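Aminotransferase AspB (Helicobacter pylori 26695, PDB 3EZS) probably works as a pyridoxal 5'-phosphate-dependent aminotransferase of the class I/II family, moving amino groups between amino acids and keto acids. Local coordinates at residues Glu61-Ala66 with Ile268-Glu273. Residues are numbered along the deposited sequence; the frame is centred on the assembly and turned at random.
Sequences EESLRA and IQKASE
The side-chain amide of Q269 ties the N-terminal start of helix 62-76 to the flank of helix 266-277, and it shows how one glutamine can serve a backbone donor and a water at once. Its OE1 takes the backbone N-H of E61, the N-cap residue, at 2.8 Å; the bond is almost straight (174°), lies in the carbonyl plane and uses a lone pair. The other end of the amide, NE2, gives one bond to the backbone O of S264 and one to a water 2.9 Å away. That water in turn donates to OE2 of E61, reached because the glutamate chain bends at chi2, so the two residues are joined twice, directly and through solvent.

A second polar cluster lies one turn further along helix 266-277. There NZ of K270 makes a salt bridge to OE1 of E273 at 2.8 Å, on the syn side and close to the carboxylate plane, and so sets the group that S63 reaches: its OG donates to the same OE1 at 3.2 Å, from above that plane. A second water donates to O of S63 and to OE2 of E273.

Beside these polar groups L64, its CG anti to the backbone N (chi1 176°), divides its methyls: CD1 rests 3.8 Å from CB of S272, while CD2 lies against Q269, whose side chain it crosses at about a right angle. W276 adds to the packing around this leucine. The whole is a near-parallel helix pair, its axes inclined by 23°, joined by polar side-chain links with one leucine packed beside them, in a protein of the class I/II aminotransferase family, whose members have the PLP-dependent fold type I.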
loop_
_atom_site.group_PDB
_atom_site.type_symbol
_atom_site.label_atom_id
_atom_site.label_comp_id
_atom_site.label_asym_id
_atom_site.label_seq_id
_atom_site.Cartn_x
_atom_site.Cartn_y
_atom_site.Cartn_z
ATOM N N GLU A 61 13.385 1.155 -6.382
ATOM C CA GLU A 61 14.666 1.430 -7.000
ATOM C C GLU A 61 15.268 0.211 -7.681
ATOM O O GLU A 61 15.152 -0.902 -7.187
ATOM C CB GLU A 61 15.643 1.980 -5.948
ATOM C CG GLU A 61 15.269 3.369 -5.431
ATOM C CD GLU A 61 15.221 4.387 -6.562
ATOM O OE1 GLU A 61 16.272 4.600 -7.201
ATOM O OE2 GLU A 61 14.143 4.973 -6.816
ATOM N N GLU A 62 15.922 0.451 -8.815
ATOM C CA GLU A 62 16.608 -0.593 -9.567
ATOM C C GLU A 62 17.592 -1.369 -8.717
ATOM O O GLU A 62 17.746 -2.569 -8.902
ATOM C CB GLU A 62 17.383 0.014 -10.745
ATOM C CG GLU A 62 16.509 0.350 -11.930
ATOM C CD GLU A 62 15.854 -0.895 -12.487
ATOM O OE1 GLU A 62 16.571 -1.906 -12.688
ATOM O OE2 GLU A 62 14.626 -0.870 -12.705
ATOM N N SER A 63 18.265 -0.669 -7.799
ATOM C CA SER A 63 19.251 -1.294 -6.938
ATOM C C SER A 63 18.595 -2.308 -6.006
ATOM O O SER A 63 19.158 -3.336 -5.738
ATOM C CB SER A 63 20.028 -0.226 -6.167
ATOM O OG SER A 63 19.170 0.594 -5.393
ATOM N N LEU A 64 17.401 -2.019 -5.525
ATOM C CA LEU A 64 16.664 -2.966 -4.670
ATOM C C LEU A 64 16.231 -4.211 -5.464
ATOM O O LEU A 64 16.413 -5.323 -4.996
ATOM C CB LEU A 64 15.456 -2.282 -4.015
ATOM C CG LEU A 64 14.538 -3.171 -3.167
ATOM C CD1 LEU A 64 15.294 -3.840 -1.995
ATOM C CD2 LEU A 64 13.341 -2.341 -2.693
ATOM N N ARG A 65 15.691 -4.016 -6.669
ATOM C CA ARG A 65 15.267 -5.147 -7.514
ATOM C C ARG A 65 16.443 -6.080 -7.797
ATOM O O ARG A 65 16.308 -7.315 -7.692
ATOM C CB ARG A 65 14.622 -4.652 -8.815
ATOM C CG ARG A 65 13.224 -4.063 -8.594
ATOM C CD ARG A 65 12.725 -3.193 -9.743
ATOM N NE ARG A 65 12.371 -3.917 -10.964
ATOM C CZ ARG A 65 13.179 -4.133 -12.001
ATOM N NH1 ARG A 65 14.438 -3.711 -11.997
ATOM N NH2 ARG A 65 12.722 -4.793 -13.059
ATOM N N ALA A 66 17.593 -5.495 -8.143
ATOM C CA ALA A 66 18.823 -6.263 -8.385
ATOM C C ALA A 66 19.265 -7.032 -7.132
ATOM O O ALA A 66 19.650 -8.187 -7.232
ATOM C CB ALA A 66 19.949 -5.339 -8.884
ATOM N N ILE A 268 14.261 3.687 3.259
ATOM C CA ILE A 268 13.782 2.371 3.677
ATOM C C ILE A 268 14.232 1.306 2.672
ATOM O O ILE A 268 14.633 0.196 3.058
ATOM C CB ILE A 268 12.234 2.326 3.813
ATOM C CG1 ILE A 268 11.759 3.107 5.059
ATOM C CG2 ILE A 268 11.728 0.869 3.855
ATOM C CD1 ILE A 268 12.132 2.503 6.457
ATOM N N GLN A 269 14.167 1.653 1.387
ATOM C CA GLN A 269 14.602 0.769 0.316
ATOM C C GLN A 269 16.112 0.494 0.381
ATOM O O GLN A 269 16.535 -0.610 0.053
ATOM C CB GLN A 269 14.261 1.358 -1.036
ATOM C CG GLN A 269 12.765 1.670 -1.273
ATOM C CD GLN A 269 12.481 2.009 -2.717
ATOM O OE1 GLN A 269 13.033 1.370 -3.611
ATOM N NE2 GLN A 269 11.610 3.001 -2.960
ATOM N N LYS A 270 16.930 1.479 0.780
ATOM C CA LYS A 270 18.385 1.224 0.948
ATOM C C LYS A 270 18.639 0.209 2.050
ATOM O O LYS A 270 19.487 -0.678 1.888
ATOM C CB LYS A 270 19.215 2.495 1.263
ATOM C CG LYS A 270 19.814 3.193 0.067
ATOM C CD LYS A 270 20.845 2.329 -0.698
ATOM C CE LYS A 270 21.164 2.931 -2.078
ATOM N NZ LYS A 270 21.658 1.902 -3.057
ATOM N N ALA A 271 17.948 0.372 3.187
ATOM C CA ALA A 271 18.067 -0.587 4.301
ATOM C C ALA A 271 17.560 -1.988 3.878
ATOM O O ALA A 271 18.141 -3.023 4.260
ATOM C CB ALA A 271 17.332 -0.078 5.556
ATOM N N SER A 272 16.489 -2.020 3.088
ATOM C CA SER A 272 15.976 -3.289 2.543
ATOM C C SER A 272 17.026 -3.908 1.647
ATOM O O SER A 272 17.258 -5.104 1.705
ATOM C CB SER A 272 14.733 -3.071 1.700
ATOM O OG SER A 272 13.668 -2.647 2.510
ATOM N N GLU A 273 17.662 -3.082 0.825
ATOM C CA GLU A 273 18.703 -3.561 -0.092
ATOM C C GLU A 273 19.887 -4.163 0.674
ATOM O O GLU A 273 20.403 -5.206 0.292
ATOM C CB GLU A 273 19.188 -2.412 -0.965
ATOM C CG GLU A 273 20.232 -2.806 -1.993
ATOM C CD GLU A 273 20.871 -1.606 -2.656
ATOM O OE1 GLU A 273 20.266 -0.520 -2.632
ATOM O OE2 GLU A 273 21.982 -1.754 -3.208
HETATM O O HOH W 1 11.890 4.741 -5.264
HETATM O O HOH W 2 21.788 -3.977 -5.523
#